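Local coordinates for protein beta-glucosidase (Chaetomella raphigera, PDB 6JXG) that probably hydrolyses terminal, non-reducing beta-D-glucosyl residues to release beta-D-glucose in cellulose breakdown, as a secreted glycoside hydrolase family 3 enzyme, at residues I28-G33 / Y261-N266; S231-Q236 / V249-D254; F693-G698 / G708-S713. All blocks are in the same frame, centred on the assembly; numbering follows the deposited sequence.

Contact 1: I28-G33 / Y261-N266; sequences IVTGVG and YLWGSN. With NAG (2-acetamido-2-deoxy-beta-D-glucopyranose), chain C.
T30 and G264 join a helix end to a helix start, in a buried loop-to-loop contact between helix 22-29 and helix 265-272. T30 OG1, beside the backbone N and anti to the carbonyl carbon (chi1 -46°), is thereby brought to the N-H of G264, at the N-cap position, and accepts it over 2.9 Å. The same hydroxyl also bonds to A26 O, one turn back, so one oxygen ties both helix ends. Beside it, V29 CG1 comes within a short 3.3 Å of W263 CE3, a distance that depends on an off-staggered valine and is doubtful; W263 NE1 is held by T239 O. Segment 261-266 belongs to the TIM-barrel-like N-terminal domain of this family 3 enzyme and 28-33 packs against it; M284 of helix 278-294 touches V29 and W263. Further along, Y261 OH donates to V32 O (2.8 Å), arriving 46° out of the carbonyl plane, and G31 O lies at the ring edge, 3.3 Å from Y261 CE1. G33 passes close to that phenol, where a side chain would collide with OH. The N266 amide works both ways: ND2 bonds to Y261 O at 171°, and OD1 accepts from O6 of the N-acetylglucosamine on N273, 3.0 Å away.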
ATOM      1  N   ILE A  28      18.852  20.222  12.845  1.00 12.59           N
ATOM      2  CA  ILE A  28      18.394  19.637  11.611  1.00 12.89           C
ATOM      3  C   ILE A  28      18.041  18.133  11.765  1.00 13.06           C
ATOM      4  O   ILE A  28      17.154  17.634  11.101  1.00 13.25           O
ATOM      5  CB  ILE A  28      19.415  19.826  10.481  1.00 13.11           C
ATOM      6  CG1 ILE A  28      19.460  21.294  10.074  1.00 12.30           C
ATOM      7  CG2 ILE A  28      19.044  19.110   9.188  1.00 12.87           C
ATOM      8  CD1 ILE A  28      20.618  21.681   9.132  1.00 12.58           C
ATOM      9  N   VAL A  29      18.647  17.474  12.753  1.00 12.39           N
ATOM     10  CA  VAL A  29      18.510  16.057  12.901  1.00 13.87           C
ATOM     11  C   VAL A  29      17.567  15.704  14.060  1.00 11.96           C
ATOM     12  O   VAL A  29      17.177  14.530  14.251  1.00 11.96           O
ATOM     13  CB  VAL A  29      20.001  15.657  13.091  1.00 14.92           C
ATOM     14  CG1 VAL A  29      20.349  15.146  14.417  1.00 16.05           C
ATOM     15  CG2 VAL A  29      20.783  15.354  11.800  1.00 14.79           C
ATOM     16  N   THR A  30      17.156  16.692  14.836  1.00 11.39           N
ATOM     17  CA  THR A  30      16.425  16.459  16.056  1.00 11.30           C
ATOM     18  C   THR A  30      15.101  17.168  15.981  1.00 11.60           C
ATOM     19  O   THR A  30      15.021  18.372  15.872  1.00 10.36           O
ATOM     20  CB  THR A  30      17.166  16.971  17.310  1.00 12.10           C
ATOM     21  OG1 THR A  30      18.525  16.567  17.266  1.00 12.11           O
ATOM     22  CG2 THR A  30      16.478  16.505  18.605  1.00 13.52           C
ATOM     23  N   GLY A  31      14.033  16.363  15.996  1.00 11.78           N
ATOM     24  CA  GLY A  31      12.702  16.896  15.993  1.00 11.58           C
ATOM     25  C   GLY A  31      12.500  17.887  17.127  1.00 12.11           C
ATOM     26  O   GLY A  31      13.076  17.723  18.223  1.00 11.92           O
ATOM     27  N   VAL A  32      11.595  18.846  16.905  1.00 11.84           N
ATOM     28  CA  VAL A  32      11.357  19.929  17.937  1.00 13.08           C
ATOM     29  C   VAL A  32      10.536  19.480  19.137  1.00 14.01           C
ATOM     30  O   VAL A  32      10.467  20.203  20.123  1.00 13.54           O
ATOM     31  CB  VAL A  32      10.669  21.178  17.359  1.00 12.06           C
ATOM     32  CG1 VAL A  32      11.517  21.765  16.273  1.00 12.86           C
ATOM     33  CG2 VAL A  32       9.274  20.876  16.871  1.00 12.77           C
ATOM     34  N   GLY A  33       9.935  18.290  19.067  1.00 12.63           N
ATOM     35  CA  GLY A  33       9.069  17.814  20.109  1.00 13.18           C
ATOM     36  C   GLY A  33       7.678  17.530  19.597  1.00 12.45           C
ATOM     37  O   GLY A  33       7.157  18.254  18.733  1.00 11.55           O
ATOM     38  N   TYR A 261      15.090  14.855  24.978  1.00 12.36           N
ATOM     39  CA  TYR A 261      15.636  14.693  23.619  1.00 13.65           C
ATOM     40  C   TYR A 261      16.933  13.853  23.645  1.00 13.86           C
ATOM     41  O   TYR A 261      17.965  14.277  24.224  1.00 13.44           O
ATOM     42  CB  TYR A 261      15.909  16.071  22.968  1.00 13.83           C
ATOM     43  CG  TYR A 261      14.693  16.905  22.824  1.00 13.84           C
ATOM     44  CD1 TYR A 261      13.985  16.969  21.635  1.00 13.71           C
ATOM     45  CD2 TYR A 261      14.204  17.621  23.921  1.00 15.69           C
ATOM     46  CE1 TYR A 261      12.842  17.740  21.538  1.00 14.47           C
ATOM     47  CE2 TYR A 261      13.048  18.365  23.853  1.00 15.38           C
ATOM     48  CZ  TYR A 261      12.381  18.469  22.658  1.00 15.48           C
ATOM     49  OH  TYR A 261      11.251  19.254  22.633  1.00 15.22           O
ATOM     50  N   LEU A 262      16.847  12.654  23.106  1.00 13.15           N
ATOM     51  CA  LEU A 262      18.036  11.756  23.069  1.00 14.25           C
ATOM     52  C   LEU A 262      19.106  12.291  22.175  1.00 13.40           C
ATOM     53  O   LEU A 262      20.277  11.988  22.344  1.00 14.67           O
ATOM     54  CB  LEU A 262      17.644  10.324  22.623  1.00 14.68           C
ATOM     55  CG  LEU A 262      16.909   9.555  23.719  1.00 16.03           C
ATOM     56  CD1 LEU A 262      16.140   8.350  23.236  1.00 16.25           C
ATOM     57  CD2 LEU A 262      17.913   9.110  24.779  1.00 16.96           C
ATOM     58  N   TRP A 263      18.713  13.132  21.223  1.00 13.07           N
ATOM     59  CA  TRP A 263      19.694  13.843  20.363  1.00 12.95           C
ATOM     60  C   TRP A 263      19.771  15.339  20.829  1.00 13.29           C
ATOM     61  O   TRP A 263      20.002  15.551  22.014  1.00 12.80           O
ATOM     62  CB  TRP A 263      19.403  13.628  18.896  1.00 11.83           C
ATOM     63  CG  TRP A 263      19.906  12.326  18.355  1.00 12.12           C
ATOM     64  CD1 TRP A 263      20.545  11.294  19.040  1.00 11.91           C
ATOM     65  CD2 TRP A 263      19.780  11.861  16.996  1.00 12.02           C
ATOM     66  NE1 TRP A 263      20.875  10.265  18.171  1.00 12.29           N
ATOM     67  CE2 TRP A 263      20.374  10.577  16.925  1.00 12.28           C
ATOM     68  CE3 TRP A 263      19.198  12.385  15.868  1.00 12.21           C
ATOM     69  CZ2 TRP A 263      20.437   9.859  15.744  1.00 13.69           C
ATOM     70  CZ3 TRP A 263      19.248  11.666  14.681  1.00 12.38           C
ATOM     71  CH2 TRP A 263      19.920  10.446  14.601  1.00 12.76           C
ATOM     72  N   GLY A 264      19.597  16.346  19.983  1.00 13.53           N
ATOM     73  CA  GLY A 264      19.774  17.700  20.470  1.00 14.82           C
ATOM     74  C   GLY A 264      21.184  17.852  21.108  1.00 15.92           C
ATOM     75  O   GLY A 264      22.188  17.264  20.598  1.00 15.17           O
ATOM     76  N   SER A 265      21.233  18.527  22.262  1.00 15.15           N
ATOM     77  CA  SER A 265      22.472  18.685  23.033  1.00 17.08           C
ATOM     78  C   SER A 265      23.029  17.362  23.459  1.00 16.08           C
ATOM     79  O   SER A 265      24.202  17.285  23.655  1.00 16.32           O
ATOM     80  CB  SER A 265      22.267  19.384  24.369  1.00 18.26           C
ATOM     81  OG  SER A 265      21.697  20.601  24.202  1.00 22.76           O
ATOM     82  N   ASN A 266      22.190  16.383  23.749  1.00 16.33           N
ATOM     83  CA  ASN A 266      22.705  15.055  24.018  1.00 16.70           C
ATOM     84  C   ASN A 266      23.556  14.437  22.911  1.00 15.39           C
ATOM     85  O   ASN A 266      24.554  13.835  23.206  1.00 15.45           O
ATOM     86  CB  ASN A 266      21.590  14.090  24.350  1.00 21.44           C
ATOM     87  CG  ASN A 266      21.354  13.971  25.825  1.00 27.19           C
ATOM     88  OD1 ASN A 266      22.290  13.956  26.603  1.00 35.58           O
ATOM     89  ND2 ASN A 266      20.103  13.922  26.221  1.00 26.68           N
TER
HETATM   90  C1  NAG C 802      28.497  10.404  26.098  1.00 22.65           C
HETATM   91  C2  NAG C 802      28.431   9.560  27.403  1.00 23.38           C
HETATM   92  C3  NAG C 802      27.113   8.828  27.478  1.00 22.89           C
HETATM   93  C4  NAG C 802      25.941   9.744  27.164  1.00 22.20           C
HETATM   94  C5  NAG C 802      26.160  10.545  25.860  1.00 21.48           C
HETATM   95  C6  NAG C 802      25.032  11.573  25.532  1.00 19.83           C
HETATM   96  C7  NAG C 802      30.611   8.788  28.152  1.00 26.34           C
HETATM   97  C8  NAG C 802      31.630   7.659  28.180  1.00 26.24           C
HETATM   98  N2  NAG C 802      29.465   8.539  27.515  1.00 24.57           N
HETATM   99  O3  NAG C 802      26.925   8.212  28.755  1.00 22.42           O
HETATM  100  O4  NAG C 802      24.828   8.869  27.123  1.00 19.58           O
HETATM  101  O5  NAG C 802      27.375  11.271  25.958  1.00 20.88           O
HETATM  102  O6  NAG C 802      24.807  12.356  26.669  1.00 19.66           O
HETATM  103  O7  NAG C 802      30.837   9.910  28.634  1.00 26.62           O

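Contact 2: S231-Q236 / V249-D254; sequences SDWAAQ and VAMPGD
M251 lays its side chain against W233, and it can be followed outward atom by atom. Its CB sits over the six-membered ring, 3.4 Å from that ring's centroid and only 10° off the normal, a true CH-pi contact. CG moves on toward the rim and is 3.6 Å from W233 CH2. With CG anti to the carbonyl carbon (chi1 -77°), CB and CG lie alongside the indole. The chain then bends at chi2 and chi3: SD is oblique to the ring, 4.6 Å from the six-membered centroid, a Met-aromatic contact, and the methyl CE leads away, 5.6 Å from W233 CH2. Next in the chain, after a cis peptide bond, P252 sets its CD over the five-membered half, so two consecutive residues cover one face of the indole; W233 NE1 is anchored by V40 O, and the W34 ring meets W233 with its plane about perpendicular. All this happens in the loop that leaves strand 228-231, at the C-terminal end of a TIM-barrel strand, the end where such barrels carry their active sites. The main chains are tied too. A234, inside the type II turn from D232 to A235, sends its N-H out to M251 O, in the carbonyl plane, on a lone pair. S231 OG receives M251 N at 2.9 Å and gives its proton to D232 O, which A235 N reaches from the opposite face. S231 N bonds to V249 O at 3.0 Å, whereas S231 O is buried without a partner. Q236 stretches out over A250, NE2 lying 3.5 Å from A250 CB; its OE1 bonds to S242 OG, and a water carries NE2 on to G253 O. Another water links Q236 N to M251 O.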
ATOM      1  N   SER A 231      13.061   8.289  12.079  1.00  9.97           N
ATOM      2  CA  SER A 231      12.444   7.327  12.970  1.00  9.71           C
ATOM      3  C   SER A 231      10.972   7.313  12.878  1.00 10.19           C
ATOM      4  O   SER A 231      10.321   8.350  12.697  1.00  9.82           O
ATOM      5  CB  SER A 231      12.873   7.541  14.420  1.00 10.23           C
ATOM      6  OG  SER A 231      12.356   8.755  14.908  1.00 10.17           O
ATOM      7  N   ASP A 232      10.386   6.136  13.143  1.00 10.57           N
ATOM      8  CA  ASP A 232       8.994   6.165  13.485  1.00 10.52           C
ATOM      9  C   ASP A 232       8.907   6.927  14.811  1.00 10.32           C
ATOM     10  O   ASP A 232       9.935   7.189  15.467  1.00  9.46           O
ATOM     11  CB  ASP A 232       8.390   4.747  13.500  1.00 11.52           C
ATOM     12  CG  ASP A 232       6.887   4.720  13.235  1.00 12.23           C
ATOM     13  OD1 ASP A 232       6.213   5.736  13.483  1.00 10.34           O
ATOM     14  OD2 ASP A 232       6.359   3.642  12.825  1.00 12.55           O
ATOM     15  N   TRP A 233       7.680   7.315  15.188  1.00 11.02           N
ATOM     16  CA  TRP A 233       7.498   8.318  16.193  1.00 11.40           C
ATOM     17  C   TRP A 233       7.809   7.729  17.560  1.00 11.92           C
ATOM     18  O   TRP A 233       7.111   6.877  18.086  1.00 12.98           O
ATOM     19  CB  TRP A 233       6.155   8.992  16.109  1.00 12.79           C
ATOM     20  CG  TRP A 233       6.136  10.297  15.351  1.00 12.07           C
ATOM     21  CD1 TRP A 233       5.467  11.402  15.737  1.00 13.00           C
ATOM     22  CD2 TRP A 233       6.719  10.619  14.056  1.00 11.44           C
ATOM     23  NE1 TRP A 233       5.618  12.411  14.824  1.00 12.14           N
ATOM     24  CE2 TRP A 233       6.373  11.962  13.774  1.00 12.40           C
ATOM     25  CE3 TRP A 233       7.470   9.908  13.106  1.00 11.83           C
ATOM     26  CZ2 TRP A 233       6.775  12.617  12.608  1.00 11.74           C
ATOM     27  CZ3 TRP A 233       7.867  10.547  11.954  1.00 11.99           C
ATOM     28  CH2 TRP A 233       7.509  11.906  11.702  1.00 11.52           C
ATOM     29  N   ALA A 234       8.889   8.276  18.126  1.00 11.73           N
ATOM     30  CA  ALA A 234       9.487   7.815  19.385  1.00 12.68           C
ATOM     31  C   ALA A 234      10.016   6.374  19.271  1.00 12.71           C
ATOM     32  O   ALA A 234       9.955   5.608  20.250  1.00 12.33           O
ATOM     33  CB  ALA A 234       8.526   7.967  20.562  1.00 12.85           C
ATOM     34  N   ALA A 235      10.506   6.000  18.086  1.00 12.73           N
ATOM     35  CA  ALA A 235      11.067   4.644  17.865  1.00 13.92           C
ATOM     36  C   ALA A 235      12.580   4.681  18.135  1.00 13.77           C
ATOM     37  O   ALA A 235      13.256   3.653  18.088  1.00 14.28           O
ATOM     38  CB  ALA A 235      10.758   4.106  16.455  1.00 13.39           C
ATOM     39  N   GLN A 236      13.133   5.872  18.468  1.00 14.11           N
ATOM     40  CA  GLN A 236      14.556   5.977  18.829  1.00 12.95           C
ATOM     41  C   GLN A 236      14.652   5.569  20.326  1.00 13.90           C
ATOM     42  O   GLN A 236      13.799   5.969  21.114  1.00 14.01           O
ATOM     43  CB  GLN A 236      15.088   7.407  18.681  1.00 13.25           C
ATOM     44  CG  GLN A 236      16.489   7.669  19.177  1.00 13.43           C
ATOM     45  CD  GLN A 236      16.900   9.133  19.034  1.00 12.65           C
ATOM     46  OE1 GLN A 236      17.979   9.452  18.509  1.00 13.81           O
ATOM     47  NE2 GLN A 236      16.049  10.010  19.495  1.00 11.59           N
ATOM     48  N   VAL A 249      17.313  11.283  11.277  1.00 11.17           N
ATOM     49  CA  VAL A 249      16.378  12.214  11.881  1.00 11.95           C
ATOM     50  C   VAL A 249      15.530  11.538  12.962  1.00 12.21           C
ATOM     51  O   VAL A 249      14.925  10.487  12.724  1.00 11.85           O
ATOM     52  CB  VAL A 249      15.398  12.791  10.844  1.00 12.74           C
ATOM     53  CG1 VAL A 249      14.461  13.833  11.475  1.00 11.27           C
ATOM     54  CG2 VAL A 249      16.154  13.423   9.686  1.00 12.80           C
ATOM     55  N   ALA A 250      15.479  12.164  14.138  1.00 11.85           N
ATOM     56  CA  ALA A 250      14.730  11.631  15.260  1.00 12.35           C
ATOM     57  C   ALA A 250      13.407  12.338  15.401  1.00 11.87           C
ATOM     58  O   ALA A 250      13.394  13.521  15.717  1.00 12.23           O
ATOM     59  CB  ALA A 250      15.517  11.751  16.564  1.00 11.35           C
ATOM     60  N   MET A 251      12.320  11.622  15.172  1.00 10.21           N
ATOM     61  CA  MET A 251      11.004  12.215  15.289  1.00 10.70           C
ATOM     62  C   MET A 251      10.179  11.516  16.381  1.00  9.91           C
ATOM     63  O   MET A 251      10.227  10.319  16.451  1.00  9.91           O
ATOM     64  CB  MET A 251      10.269  12.048  13.948  1.00 11.42           C
ATOM     65  CG  MET A 251      10.730  13.031  12.898  1.00 11.94           C
ATOM     66  SD  MET A 251      10.166  14.704  13.360  1.00 13.17           S
ATOM     67  CE  MET A 251      11.572  15.639  12.787  1.00 13.21           C
ATOM     68  N   PRO A 252       9.268  12.231  17.094  1.00  9.29           N
ATOM     69  CA  PRO A 252       9.096  13.706  16.939  1.00  9.56           C
ATOM     70  C   PRO A 252      10.170  14.535  17.600  1.00 10.47           C
ATOM     71  O   PRO A 252      10.079  15.805  17.580  1.00 10.47           O
ATOM     72  CB  PRO A 252       7.748  13.973  17.597  1.00  8.98           C
ATOM     73  CG  PRO A 252       7.586  12.875  18.611  1.00  9.40           C
ATOM     74  CD  PRO A 252       8.255  11.647  18.010  1.00  9.09           C
ATOM     75  N   GLY A 253      11.197  13.843  18.180  1.00 10.02           N
ATOM     76  CA  GLY A 253      12.356  14.464  18.853  1.00 10.36           C
ATOM     77  C   GLY A 253      12.415  14.109  20.342  1.00 11.78           C
ATOM     78  O   GLY A 253      13.511  13.824  20.898  1.00 12.43           O
ATOM     79  N   ASP A 254      11.252  14.151  20.998  1.00 11.94           N
ATOM     80  CA  ASP A 254      11.105  13.701  22.355  1.00 13.73           C
ATOM     81  C   ASP A 254      10.206  12.460  22.409  1.00 15.11           C
ATOM     82  O   ASP A 254       9.707  11.933  21.350  1.00 14.72           O
ATOM     83  CB  ASP A 254      10.585  14.814  23.280  1.00 13.21           C
ATOM     84  CG  ASP A 254       9.195  15.308  22.918  1.00 15.37           C
ATOM     85  OD1 ASP A 254       8.768  16.204  23.666  1.00 15.12           O
ATOM     86  OD2 ASP A 254       8.538  14.806  21.948  1.00 12.95           O
TER
HETATM   87  O   HOH W   1      15.892  12.897  20.047  1.00  9.11           O
HETATM   88  O   HOH W   2      12.285   8.708  17.999  1.00 11.86           O
HETATM   89  O   HOH W   3      13.571  10.331  20.706  1.00 12.44           O

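Contact 3: F693-G698 / G708-S713; sequences FSLYVG and GSLKCS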
ATOM      1  N   PHE A 693      13.582 -20.800 -17.672  1.00 17.22           N
ATOM      2  CA  PHE A 693      12.522 -20.231 -16.832  1.00 17.33           C
ATOM      3  C   PHE A 693      11.216 -20.699 -17.364  1.00 17.55           C
ATOM      4  O   PHE A 693      11.031 -20.753 -18.574  1.00 19.34           O
ATOM      5  CB  PHE A 693      12.589 -18.701 -16.881  1.00 19.14           C
ATOM      6  CG  PHE A 693      13.892 -18.153 -16.361  1.00 18.02           C
ATOM      7  CD1 PHE A 693      14.091 -17.959 -15.010  1.00 20.79           C
ATOM      8  CD2 PHE A 693      14.924 -17.782 -17.240  1.00 19.11           C
ATOM      9  CE1 PHE A 693      15.279 -17.430 -14.510  1.00 21.18           C
ATOM     10  CE2 PHE A 693      16.112 -17.237 -16.736  1.00 20.59           C
ATOM     11  CZ  PHE A 693      16.308 -17.097 -15.377  1.00 20.93           C
ATOM     12  N   SER A 694      10.259 -21.007 -16.492  1.00 17.58           N
ATOM     13  CA  SER A 694       8.918 -21.261 -16.940  1.00 16.22           C
ATOM     14  C   SER A 694       8.095 -19.960 -16.911  1.00 15.80           C
ATOM     15  O   SER A 694       8.179 -19.217 -15.955  1.00 16.23           O
ATOM     16  CB  SER A 694       8.280 -22.282 -16.035  1.00 18.51           C
ATOM     17  OG  SER A 694       8.949 -23.460 -16.201  1.00 21.78           O
ATOM     18  N   LEU A 695       7.380 -19.681 -17.985  1.00 14.87           N
ATOM     19  CA  LEU A 695       6.549 -18.491 -18.138  1.00 15.62           C
ATOM     20  C   LEU A 695       5.067 -18.900 -18.154  1.00 15.71           C
ATOM     21  O   LEU A 695       4.713 -19.761 -18.925  1.00 15.72           O
ATOM     22  CB  LEU A 695       6.845 -17.906 -19.479  1.00 16.01           C
ATOM     23  CG  LEU A 695       8.317 -17.577 -19.748  1.00 14.96           C
ATOM     24  CD1 LEU A 695       8.561 -16.988 -21.123  1.00 15.60           C
ATOM     25  CD2 LEU A 695       8.805 -16.649 -18.667  1.00 16.47           C
ATOM     26  N   TYR A 696       4.235 -18.295 -17.295  1.00 13.33           N
ATOM     27  CA  TYR A 696       2.832 -18.600 -17.166  1.00 12.85           C
ATOM     28  C   TYR A 696       2.093 -17.319 -17.347  1.00 12.59           C
ATOM     29  O   TYR A 696       2.328 -16.404 -16.559  1.00 13.85           O
ATOM     30  CB  TYR A 696       2.474 -19.252 -15.840  1.00 13.30           C
ATOM     31  CG  TYR A 696       3.286 -20.448 -15.572  1.00 15.44           C
ATOM     32  CD1 TYR A 696       3.149 -21.610 -16.359  1.00 15.85           C
ATOM     33  CD2 TYR A 696       4.204 -20.469 -14.560  1.00 16.10           C
ATOM     34  CE1 TYR A 696       3.894 -22.730 -16.103  1.00 16.58           C
ATOM     35  CE2 TYR A 696       4.978 -21.602 -14.324  1.00 17.13           C
ATOM     36  CZ  TYR A 696       4.795 -22.713 -15.082  1.00 17.18           C
ATOM     37  OH  TYR A 696       5.554 -23.805 -14.850  1.00 20.81           O
ATOM     38  N   VAL A 697       1.308 -17.185 -18.427  1.00 12.50           N
ATOM     39  CA  VAL A 697       0.561 -15.947 -18.646  1.00 12.46           C
ATOM     40  C   VAL A 697      -0.914 -16.250 -18.505  1.00 14.11           C
ATOM     41  O   VAL A 697      -1.420 -17.221 -19.100  1.00 14.17           O
ATOM     42  CB  VAL A 697       0.899 -15.268 -19.983  1.00 13.05           C
ATOM     43  CG1 VAL A 697      -0.059 -14.088 -20.268  1.00 13.62           C
ATOM     44  CG2 VAL A 697       2.343 -14.860 -19.996  1.00 13.44           C
ATOM     45  N   GLY A 698      -1.621 -15.434 -17.708  1.00 12.81           N
ATOM     46  CA  GLY A 698      -3.048 -15.601 -17.605  1.00 13.87           C
ATOM     47  C   GLY A 698      -3.805 -14.515 -16.849  1.00 13.07           C
ATOM     48  O   GLY A 698      -3.301 -13.414 -16.684  1.00 14.28           O
ATOM     49  N   GLY A 708       5.071 -20.927 -21.685  1.00 17.17           N
ATOM     50  CA  GLY A 708       6.238 -20.917 -22.539  1.00 16.51           C
ATOM     51  C   GLY A 708       7.458 -21.002 -21.685  1.00 17.65           C
ATOM     52  O   GLY A 708       7.372 -21.221 -20.512  1.00 14.63           O
ATOM     53  N   SER A 709       8.601 -20.815 -22.290  1.00 20.35           N
ATOM     54  CA  SER A 709       9.848 -20.826 -21.511  1.00 23.21           C
ATOM     55  C   SER A 709      10.856 -19.858 -22.073  1.00 25.11           C
ATOM     56  O   SER A 709      10.682 -19.325 -23.155  1.00 27.42           O
ATOM     57  CB  SER A 709      10.392 -22.240 -21.403  1.00 25.20           C
ATOM     58  OG  SER A 709      10.685 -22.684 -22.683  1.00 29.03           O
ATOM     59  N   LEU A 710      11.833 -19.530 -21.252  1.00 26.73           N
ATOM     60  CA  LEU A 710      12.915 -18.658 -21.628  1.00 28.36           C
ATOM     61  C   LEU A 710      14.113 -19.491 -21.286  1.00 26.29           C
ATOM     62  O   LEU A 710      14.339 -19.821 -20.126  1.00 26.74           O
ATOM     63  CB  LEU A 710      12.954 -17.390 -20.784  1.00 32.09           C
ATOM     64  CG  LEU A 710      12.639 -15.995 -21.282  1.00 31.06           C
ATOM     65  CD1 LEU A 710      13.005 -15.023 -20.164  1.00 32.74           C
ATOM     66  CD2 LEU A 710      13.291 -15.606 -22.591  1.00 30.54           C
ATOM     67  N   LYS A 711      14.819 -19.905 -22.318  1.00 27.19           N
ATOM     68  CA  LYS A 711      16.137 -20.518 -22.210  1.00 33.42           C
ATOM     69  C   LYS A 711      16.978 -19.557 -21.374  1.00 35.34           C
ATOM     70  O   LYS A 711      16.890 -18.351 -21.587  1.00 37.70           O
ATOM     71  CB  LYS A 711      16.719 -20.647 -23.614  1.00 41.12           C
ATOM     72  CG  LYS A 711      16.358 -19.438 -24.542  1.00 50.25           C
ATOM     73  CD  LYS A 711      14.945 -19.530 -25.227  1.00 50.56           C
ATOM     74  CE  LYS A 711      14.193 -18.206 -25.186  1.00 48.97           C
ATOM     75  NZ  LYS A 711      12.710 -18.307 -25.376  1.00 51.28           N
ATOM     76  N   CYS A 712      17.696 -20.077 -20.381  1.00 40.85           N
ATOM     77  CA  CYS A 712      18.541 -19.270 -19.470  1.00 44.07           C
ATOM     78  C   CYS A 712      19.899 -18.901 -20.092  1.00 44.14           C
ATOM     79  O   CYS A 712      20.922 -19.240 -19.520  1.00 43.35           O
ATOM     80  CB  CYS A 712      18.838 -20.026 -18.163  1.00 40.72           C
ATOM     81  SG  CYS A 712      17.410 -20.416 -17.140  1.00 42.57           S
ATOM     82  N   SER A 713      19.872 -18.188 -21.222  1.00 51.69           N
ATOM     83  CA  SER A 713      21.054 -17.647 -21.901  1.00 62.52           C
ATOM     84  C   SER A 713      20.553 -16.838 -23.089  1.00 62.00           C
ATOM     85  O   SER A 713      19.698 -17.330 -23.847  1.00 51.63           O
ATOM     86  CB  SER A 713      21.966 -18.775 -22.409  1.00 69.28           C
ATOM     87  OG  SER A 713      21.193 -19.769 -23.080  1.00 74.65           O
TER
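F693 and C712 form the close-packed end of this hairpin contact, with the cysteine sulfur over one face of the phenyl ring. C712 SG is 3.9 Å from the ring centroid and 28° off its normal, touching CE2 most closely at 3.5 Å. C712 is the centre of an inverse gamma turn just past strand 704-711, and its SG, anti to the carbonyl carbon (chi1 -63°), is directed onto the ring. L638, P639 and L675 also touch F693. On the same sheet face, L695 CD1 meets L710 CG at 4.2 Å, and strand 582-591 packs here too, with A589 against L695 and Y591 against L710. The backbones are antiparallel strands of the fibronectin type III-like domain, 704-711 being an outermost strand of its four-stranded sheet. F693 with L710 and L695 with G708 are hydrogen-bonded pairs, each with both bonds made; F693 N to L710 O is the shortest of the four at 2.7 Å. An alanine in place of F693 would take away the ring and would probably leave the C712 sulfur without its aromatic partner and open a gap beside L638 and P639. The other face is much looser. S694 and S709 are a non-hydrogen-bonded pair whose hydroxyls turn apart, with 6.8 Å between S694 OG and S709 OG. What S709 does touch is backbone: its CB lies 3.3 Å from F693 O, and its CA makes a CH...O contact to that oxygen. The exposed K711 curls back along its own strand so that NZ bonds to S709 O at 3.2 Å, and beyond C712 the chain reaches the poorly ordered S713.

In the fold
Contacts 1 and 2 belong to one buried region of the N-terminal barrel domain, their centres about 9 Å apart; contact 2 is nested inside the chain loop that contact 1 closes. The two touch through probable backbone bonds, V29 O with A250 N and G33 N with P252 O, so 249-254 is held between 28-33 and 231-236. Contact 3, partly buried at the edge of its sheet, stands on the opposite side of the chain's centre, nearest atoms about 35 Å from contact 2, in the fibronectin-like domain. Contacts 1 and 2 mix side-chain hydroxyls and indoles with backbone bonds, and contact 2 adds bridging waters. Contact 3 relies on regular strand pairing, apolar on one face and more open on the other.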